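Local atomic coordinates of flavin-dependent monooxygenase, oxygenase subunit HsaA (Rhodococcus sp., PDB entry 2RFQ), a protein that hydroxylates the phenolic ring of the secosteroid 3-HSA to the catechol 3,4-DHSA during cholesterol breakdown, using reduced FMN and molecular oxygen. Residues Gly131-Cys145 against Thr190-Thr204. Numbering follows the deposited sequence.
Sequences GGYTVNGAWAWSSGC and TGSNTVVVEDVFVPT
Asn-136 reaches across to the corner at Asp-199, where strand 132-142, paired antiparallel with 193-198, passes on to 200-203. Asp-199 and Val-200 both face Val-135, a G1 beta bulge shifting the register by one. With chi1 at -77°, CG of Asn-136 stands anti to the carbonyl carbon, and OD1 takes the N-H of Asp-199 (OD1 to N 2.8 Å); the donor stands 52° out of the amide's carbonyl plane. ND2 gives a proton to a water that donates to Asp-199 OD1, so the amide engages the corner both directly and through water.

Paired backbone hydrogen bonds join Gly-137 with Val-197 and Trp-139 with Val-195. On the opposite face of the sheet valines and a tryptophan interlock. Of Val-197, CB stands across from Gly-137, 4.0 Å from its O; CG1 comes within 3.6 Å of Val-135 O and meets Val-135 CG1 at 4.0 Å; CG2 touches Trp-139 CZ3 at 4.0 Å. The indole's six-membered ring packs close against Gly-137, while NE1 bonds to Gly-154 O on strand 150-159. Beyond the bulge, Val-135 CG2 packs on Val-202 CG2 at 3.6 Å.

At the far end the ladder gives way to turns. Ser-143 OG and Ser-192 OG share a hydrogen bond of 2.7 Å, and Gly-144 N lies near the extension of the Thr-190 C=O bond (N to O 2.9 Å), its N-H somewhat bent. A second water links Trp-141 N with Ser-192 O and Thr-194 OG1.

Trp-141, Ser-142 and Ser-143 probably bind FMN, and Trp-141 also packs on Ala-346 of a second subunit. Backbone bonds run along the paired strands of this acyl-CoA dehydrogenase-like beta domain and apolar side chains pack one face of the middle, whereas hydroxyls and water share the joining at the probable flavin site.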
ATOM      1  N   GLY A 131     -38.798  29.177  27.758  1.00 11.77           N
ATOM      2  CA  GLY A 131     -39.120  27.780  28.042  1.00 11.11           C
ATOM      3  C   GLY A 131     -38.351  26.765  27.216  1.00 10.97           C
ATOM      4  O   GLY A 131     -38.535  25.565  27.400  1.00 10.17           O
ATOM      5  N   GLY A 132     -37.487  27.242  26.320  1.00 10.46           N
ATOM      6  CA  GLY A 132     -36.728  26.316  25.467  1.00 10.16           C
ATOM      7  C   GLY A 132     -36.254  26.959  24.180  1.00 10.74           C
ATOM      8  O   GLY A 132     -35.547  27.978  24.213  1.00 10.58           O
ATOM      9  N   TYR A 133     -36.610  26.324  23.058  1.00 10.78           N
ATOM     10  CA  TYR A 133     -36.065  26.663  21.734  1.00 11.22           C
ATOM     11  C   TYR A 133     -37.082  26.473  20.634  1.00 11.15           C
ATOM     12  O   TYR A 133     -37.945  25.580  20.707  1.00 11.50           O
ATOM     13  CB  TYR A 133     -34.829  25.792  21.402  1.00 11.88           C
ATOM     14  CG  TYR A 133     -33.822  25.749  22.517  1.00 12.95           C
ATOM     15  CD1 TYR A 133     -32.726  26.617  22.529  1.00 13.04           C
ATOM     16  CD2 TYR A 133     -33.995  24.874  23.600  1.00 12.44           C
ATOM     17  CE1 TYR A 133     -31.819  26.604  23.581  1.00 15.51           C
ATOM     18  CE2 TYR A 133     -33.106  24.856  24.640  1.00 12.45           C
ATOM     19  CZ  TYR A 133     -32.026  25.708  24.629  1.00 13.60           C
ATOM     20  OH  TYR A 133     -31.141  25.680  25.670  1.00 17.97           O
ATOM     21  N   THR A 134     -36.986  27.318  19.609  1.00 10.96           N
ATOM     22  CA  THR A 134     -37.696  27.080  18.356  1.00 11.08           C
ATOM     23  C   THR A 134     -36.685  26.478  17.394  1.00 11.71           C
ATOM     24  O   THR A 134     -35.647  27.075  17.095  1.00 11.59           O
ATOM     25  CB  THR A 134     -38.293  28.374  17.749  1.00 11.97           C
ATOM     26  OG1 THR A 134     -39.151  29.001  18.708  1.00 13.24           O
ATOM     27  CG2 THR A 134     -39.110  28.060  16.499  1.00 12.17           C
ATOM     28  N   VAL A 135     -37.001  25.282  16.924  1.00 10.81           N
ATOM     29  CA  VAL A 135     -36.065  24.527  16.125  1.00 10.62           C
ATOM     30  C   VAL A 135     -36.562  24.434  14.692  1.00 10.82           C
ATOM     31  O   VAL A 135     -37.758  24.252  14.442  1.00 10.74           O
ATOM     32  CB  VAL A 135     -35.817  23.120  16.727  1.00  9.90           C
ATOM     33  CG1 VAL A 135     -34.802  22.340  15.884  1.00 10.90           C
ATOM     34  CG2 VAL A 135     -35.309  23.249  18.173  1.00 11.09           C
ATOM     35  N   ASN A 136     -35.620  24.595  13.763  1.00 11.53           N
ATOM     36  CA  ASN A 136     -35.853  24.464  12.323  1.00 11.59           C
ATOM     37  C   ASN A 136     -34.706  23.687  11.723  1.00 12.06           C
ATOM     38  O   ASN A 136     -33.531  23.949  12.020  1.00 12.15           O
ATOM     39  CB  ASN A 136     -35.969  25.835  11.640  1.00 11.90           C
ATOM     40  CG  ASN A 136     -37.316  26.485  11.877  1.00 11.60           C
ATOM     41  OD1 ASN A 136     -38.314  26.129  11.243  1.00 12.65           O
ATOM     42  ND2 ASN A 136     -37.355  27.446  12.793  1.00 10.26           N
ATOM     43  N   GLY A 137     -35.035  22.704  10.895  1.00 12.60           N
ATOM     44  CA  GLY A 137     -33.977  21.977  10.210  1.00 12.33           C
ATOM     45  C   GLY A 137     -34.472  20.916   9.259  1.00 12.75           C
ATOM     46  O   GLY A 137     -35.658  20.621   9.207  1.00 12.93           O
ATOM     47  N   ALA A 138     -33.534  20.365   8.506  1.00 12.00           N
ATOM     48  CA  ALA A 138     -33.785  19.217   7.648  1.00 11.60           C
ATOM     49  C   ALA A 138     -32.576  18.289   7.774  1.00 11.91           C
ATOM     50  O   ALA A 138     -31.582  18.390   7.032  1.00 12.49           O
ATOM     51  CB  ALA A 138     -34.030  19.673   6.189  1.00 11.69           C
ATOM     52  N   TRP A 139     -32.679  17.377   8.731  1.00 11.42           N
ATOM     53  CA  TRP A 139     -31.560  16.541   9.133  1.00 11.16           C
ATOM     54  C   TRP A 139     -31.541  15.231   8.338  1.00 11.64           C
ATOM     55  O   TRP A 139     -32.346  14.330   8.587  1.00 11.55           O
ATOM     56  CB  TRP A 139     -31.653  16.229  10.627  1.00 10.68           C
ATOM     57  CG  TRP A 139     -31.055  17.246  11.541  1.00 10.90           C
ATOM     58  CD1 TRP A 139     -29.754  17.317  11.937  1.00 10.62           C
ATOM     59  CD2 TRP A 139     -31.740  18.318  12.201  1.00 10.91           C
ATOM     60  NE1 TRP A 139     -29.580  18.370  12.820  1.00 10.09           N
ATOM     61  CE2 TRP A 139     -30.782  19.011  12.983  1.00  9.82           C
ATOM     62  CE3 TRP A 139     -33.067  18.768  12.198  1.00 11.56           C
ATOM     63  CZ2 TRP A 139     -31.117  20.112  13.780  1.00 11.78           C
ATOM     64  CZ3 TRP A 139     -33.404  19.882  12.990  1.00 11.83           C
ATOM     65  CH2 TRP A 139     -32.424  20.533  13.767  1.00 13.20           C
ATOM     66  N   ALA A 140     -30.611  15.151   7.387  1.00 11.98           N
ATOM     67  CA  ALA A 140     -30.423  13.954   6.540  1.00 11.49           C
ATOM     68  C   ALA A 140     -29.701  12.834   7.273  1.00 11.55           C
ATOM     69  O   ALA A 140     -29.192  13.012   8.388  1.00 11.57           O
ATOM     70  CB  ALA A 140     -29.638  14.324   5.274  1.00 12.32           C
ATOM     71  N   TRP A 141     -29.678  11.671   6.629  1.00 11.76           N
ATOM     72  CA  TRP A 141     -28.899  10.526   7.081  1.00 12.43           C
ATOM     73  C   TRP A 141     -29.327   9.991   8.456  1.00 11.34           C
ATOM     74  O   TRP A 141     -28.471   9.544   9.241  1.00 10.97           O
ATOM     75  CB  TRP A 141     -27.373  10.814   7.044  1.00 14.57           C
ATOM     76  CG  TRP A 141     -26.851  11.414   5.742  1.00 20.31           C
ATOM     77  CD1 TRP A 141     -26.985  12.713   5.339  1.00 23.97           C
ATOM     78  CD2 TRP A 141     -26.091  10.759   4.715  1.00 23.72           C
ATOM     79  NE1 TRP A 141     -26.375  12.905   4.116  1.00 25.89           N
ATOM     80  CE2 TRP A 141     -25.823  11.717   3.712  1.00 25.34           C
ATOM     81  CE3 TRP A 141     -25.602   9.456   4.550  1.00 23.95           C
ATOM     82  CZ2 TRP A 141     -25.087  11.415   2.549  1.00 24.30           C
ATOM     83  CZ3 TRP A 141     -24.869   9.153   3.406  1.00 21.82           C
ATOM     84  CH2 TRP A 141     -24.622  10.132   2.411  1.00 22.88           C
ATOM     85  N   SER A 142     -30.636  10.004   8.749  1.00 10.01           N
ATOM     86  CA  SER A 142     -31.111   9.477  10.040  1.00  9.31           C
ATOM     87  C   SER A 142     -31.398   7.989   9.869  1.00 10.05           C
ATOM     88  O   SER A 142     -32.505   7.580   9.571  1.00  9.32           O
ATOM     89  CB  SER A 142     -32.350  10.244  10.547  1.00  9.85           C
ATOM     90  OG  SER A 142     -32.619   9.867  11.901  1.00 11.25           O
ATOM     91  N   SER A 143     -30.355   7.189  10.055  1.00 10.33           N
ATOM     92  CA  SER A 143     -30.460   5.746   9.871  1.00  9.97           C
ATOM     93  C   SER A 143     -31.540   5.140  10.740  1.00  9.43           C
ATOM     94  O   SER A 143     -31.594   5.383  11.957  1.00  9.45           O
ATOM     95  CB  SER A 143     -29.128   5.058  10.184  1.00  9.41           C
ATOM     96  OG  SER A 143     -28.117   5.555   9.321  1.00 10.89           O
ATOM     97  N   GLY A 144     -32.386   4.319  10.110  1.00  9.84           N
ATOM     98  CA  GLY A 144     -33.474   3.642  10.827  1.00 10.74           C
ATOM     99  C   GLY A 144     -34.547   4.568  11.401  1.00  9.85           C
ATOM    100  O   GLY A 144     -35.300   4.159  12.280  1.00 10.64           O
ATOM    101  N   CYS A 145     -34.661   5.791  10.873  1.00  9.42           N
ATOM    102  CA  CYS A 145     -35.604   6.755  11.448  1.00  9.65           C
ATOM    103  C   CYS A 145     -37.075   6.271  11.453  1.00  9.88           C
ATOM    104  O   CYS A 145     -37.839   6.654  12.335  1.00  9.31           O
ATOM    105  CB  CYS A 145     -35.464   8.136  10.793  1.00  9.82           C
ATOM    106  SG  CYS A 145     -35.691   8.145   9.007  1.00 11.08           S
ATOM    107  N   THR A 190     -30.577   0.785   5.143  1.00  7.57           N
ATOM    108  CA  THR A 190     -30.633   1.551   6.383  1.00  8.01           C
ATOM    109  C   THR A 190     -31.789   2.556   6.425  1.00  8.61           C
ATOM    110  O   THR A 190     -32.165   2.993   7.511  1.00 10.06           O
ATOM    111  CB  THR A 190     -29.289   2.270   6.707  1.00  7.25           C
ATOM    112  OG1 THR A 190     -29.003   3.231   5.678  1.00  8.16           O
ATOM    113  CG2 THR A 190     -28.158   1.226   6.800  1.00  7.72           C
ATOM    114  N   GLY A 191     -32.348   2.913   5.259  1.00  9.06           N
ATOM    115  CA  GLY A 191     -33.445   3.883   5.252  1.00  9.37           C
ATOM    116  C   GLY A 191     -33.032   5.150   5.977  1.00  9.57           C
ATOM    117  O   GLY A 191     -33.758   5.661   6.841  1.00 10.10           O
ATOM    118  N   SER A 192     -31.865   5.655   5.619  1.00  9.37           N
ATOM    119  CA  SER A 192     -31.296   6.833   6.274  1.00  8.78           C
ATOM    120  C   SER A 192     -31.906   8.131   5.734  1.00  8.98           C
ATOM    121  O   SER A 192     -31.227   8.939   5.089  1.00  9.71           O
ATOM    122  CB  SER A 192     -29.750   6.808   6.180  1.00  9.23           C
ATOM    123  OG  SER A 192     -29.276   5.643   6.852  1.00  9.54           O
ATOM    124  N   ASN A 193     -33.197   8.303   6.031  1.00  9.21           N
ATOM    125  CA  ASN A 193     -33.979   9.397   5.466  1.00  9.53           C
ATOM    126  C   ASN A 193     -33.844  10.698   6.259  1.00  9.89           C
ATOM    127  O   ASN A 193     -33.028  10.779   7.186  1.00 10.30           O
ATOM    128  CB  ASN A 193     -35.421   8.923   5.282  1.00  9.56           C
ATOM    129  CG  ASN A 193     -35.544   7.980   4.119  1.00 10.24           C
ATOM    130  OD1 ASN A 193     -36.167   6.898   4.215  1.00 15.52           O
ATOM    131  ND2 ASN A 193     -34.924   8.353   3.015  1.00  6.82           N
ATOM    132  N   THR A 194     -34.608  11.722   5.860  1.00 10.07           N
ATOM    133  CA  THR A 194     -34.372  13.089   6.311  1.00 10.11           C
ATOM    134  C   THR A 194     -35.497  13.538   7.213  1.00 10.78           C
ATOM    135  O   THR A 194     -36.672  13.432   6.863  1.00 10.44           O
ATOM    136  CB  THR A 194     -34.198  14.052   5.088  1.00 10.46           C
ATOM    137  OG1 THR A 194     -33.055  13.637   4.326  1.00 10.17           O
ATOM    138  CG2 THR A 194     -34.009  15.500   5.530  1.00 11.47           C
ATOM    139  N   VAL A 195     -35.108  14.045   8.375  1.00 10.36           N
ATOM    140  CA  VAL A 195     -36.040  14.441   9.429  1.00 10.19           C
ATOM    141  C   VAL A 195     -36.214  15.948   9.336  1.00 10.33           C
ATOM    142  O   VAL A 195     -35.261  16.717   9.544  1.00 10.60           O
ATOM    143  CB  VAL A 195     -35.523  14.020  10.809  1.00 10.04           C
ATOM    144  CG1 VAL A 195     -36.383  14.636  11.919  1.00  9.23           C
ATOM    145  CG2 VAL A 195     -35.492  12.471  10.919  1.00  9.68           C
ATOM    146  N   VAL A 196     -37.432  16.345   8.983  1.00 10.99           N
ATOM    147  CA  VAL A 196     -37.744  17.738   8.657  1.00 10.32           C
ATOM    148  C   VAL A 196     -38.538  18.342   9.812  1.00 10.79           C
ATOM    149  O   VAL A 196     -39.592  17.811  10.209  1.00 10.24           O
ATOM    150  CB  VAL A 196     -38.534  17.864   7.333  1.00 10.75           C
ATOM    151  CG1 VAL A 196     -38.857  19.338   7.048  1.00 11.30           C
ATOM    152  CG2 VAL A 196     -37.750  17.248   6.154  1.00 10.17           C
ATOM    153  N   VAL A 197     -38.003  19.442  10.337  1.00 11.16           N
ATOM    154  CA  VAL A 197     -38.524  20.082  11.552  1.00 11.66           C
ATOM    155  C   VAL A 197     -38.839  21.538  11.198  1.00 12.13           C
ATOM    156  O   VAL A 197     -37.964  22.255  10.721  1.00 11.56           O
ATOM    157  CB  VAL A 197     -37.475  19.995  12.710  1.00 11.39           C
ATOM    158  CG1 VAL A 197     -37.975  20.699  13.980  1.00 12.02           C
ATOM    159  CG2 VAL A 197     -37.123  18.535  13.018  1.00 12.32           C
ATOM    160  N   GLU A 198     -40.088  21.952  11.411  1.00 12.64           N
ATOM    161  CA  GLU A 198     -40.540  23.285  11.007  1.00 13.78           C
ATOM    162  C   GLU A 198     -41.171  24.039  12.170  1.00 12.83           C
ATOM    163  O   GLU A 198     -42.277  23.709  12.603  1.00 12.63           O
ATOM    164  CB  GLU A 198     -41.519  23.195   9.833  1.00 14.13           C
ATOM    165  CG  GLU A 198     -40.928  22.468   8.629  1.00 15.38           C
ATOM    166  CD  GLU A 198     -41.863  22.385   7.440  1.00 17.22           C
ATOM    167  OE1 GLU A 198     -41.361  22.099   6.332  1.00 23.70           O
ATOM    168  OE2 GLU A 198     -43.081  22.629   7.598  1.00 22.38           O
ATOM    169  N   ASP A 199     -40.453  25.036  12.677  1.00 12.82           N
ATOM    170  CA  ASP A 199     -41.002  25.943  13.690  1.00 13.60           C
ATOM    171  C   ASP A 199     -41.531  25.182  14.909  1.00 12.92           C
ATOM    172  O   ASP A 199     -42.669  25.390  15.359  1.00 13.43           O
ATOM    173  CB  ASP A 199     -42.108  26.804  13.049  1.00 13.87           C
ATOM    174  CG  ASP A 199     -42.615  27.905  13.962  1.00 18.14           C
ATOM    175  OD1 ASP A 199     -41.804  28.478  14.731  1.00 20.83           O
ATOM    176  OD2 ASP A 199     -43.838  28.201  13.904  1.00 21.15           O
ATOM    177  N   VAL A 200     -40.700  24.282  15.428  1.00 12.52           N
ATOM    178  CA  VAL A 200     -41.100  23.402  16.523  1.00 12.21           C
ATOM    179  C   VAL A 200     -40.531  23.856  17.857  1.00 11.98           C
ATOM    180  O   VAL A 200     -39.342  24.143  17.963  1.00 12.32           O
ATOM    181  CB  VAL A 200     -40.640  21.943  16.219  1.00 12.31           C
ATOM    182  CG1 VAL A 200     -40.717  21.063  17.463  1.00 12.15           C
ATOM    183  CG2 VAL A 200     -41.445  21.349  15.049  1.00 12.70           C
ATOM    184  N   PHE A 201     -41.392  23.916  18.871  1.00 11.78           N
ATOM    185  CA  PHE A 201     -40.965  24.251  20.208  1.00 11.64           C
ATOM    186  C   PHE A 201     -40.360  23.012  20.849  1.00 11.70           C
ATOM    187  O   PHE A 201     -40.998  21.958  20.879  1.00 11.65           O
ATOM    188  CB  PHE A 201     -42.128  24.749  21.059  1.00 11.86           C
ATOM    189  CG  PHE A 201     -41.749  24.972  22.476  1.00 10.98           C
ATOM    190  CD1 PHE A 201     -40.943  26.047  22.816  1.00 11.81           C
ATOM    191  CD2 PHE A 201     -42.157  24.086  23.475  1.00 10.55           C
ATOM    192  CE1 PHE A 201     -40.556  26.253  24.121  1.00 11.75           C
ATOM    193  CE2 PHE A 201     -41.769  24.288  24.803  1.00 10.96           C
ATOM    194  CZ  PHE A 201     -40.960  25.358  25.125  1.00 11.15           C
ATOM    195  N   VAL A 202     -39.145  23.163  21.367  1.00 10.72           N
ATOM    196  CA  VAL A 202     -38.467  22.102  22.116  1.00 10.34           C
ATOM    197  C   VAL A 202     -38.156  22.645  23.514  1.00  9.92           C
ATOM    198  O   VAL A 202     -37.431  23.640  23.649  1.00  9.82           O
ATOM    199  CB  VAL A 202     -37.181  21.655  21.400  1.00 10.65           C
ATOM    200  CG1 VAL A 202     -36.466  20.558  22.231  1.00  9.41           C
ATOM    201  CG2 VAL A 202     -37.515  21.120  19.979  1.00 10.27           C
ATOM    202  N   PRO A 203     -38.735  22.021  24.562  1.00  9.65           N
ATOM    203  CA  PRO A 203     -38.527  22.544  25.922  1.00  9.67           C
ATOM    204  C   PRO A 203     -37.103  22.320  26.427  1.00  9.65           C
ATOM    205  O   PRO A 203     -36.443  21.356  26.021  1.00  9.26           O
ATOM    206  CB  PRO A 203     -39.513  21.731  26.764  1.00 10.32           C
ATOM    207  CG  PRO A 203     -39.647  20.442  26.009  1.00  9.22           C
ATOM    208  CD  PRO A 203     -39.606  20.825  24.558  1.00  9.64           C
ATOM    209  N   THR A 204     -36.645  23.222  27.295  1.00 10.13           N
ATOM    210  CA  THR A 204     -35.310  23.188  27.897  1.00  9.88           C
ATOM    211  C   THR A 204     -34.872  21.798  28.347  1.00  9.97           C
ATOM    212  O   THR A 204     -33.745  21.367  28.061  1.00 10.14           O
ATOM    213  CB  THR A 204     -35.241  24.155  29.093  1.00 10.92           C
ATOM    214  OG1 THR A 204     -35.536  25.473  28.624  1.00 11.75           O
ATOM    215  CG2 THR A 204     -33.853  24.126  29.734  1.00 11.26           C
TER
HETATM  216  O   HOH W   1     -39.774  28.918  12.999  1.00 28.29           O
HETATM  217  O   HOH W   2     -31.306  11.589   4.135  1.00 10.67           O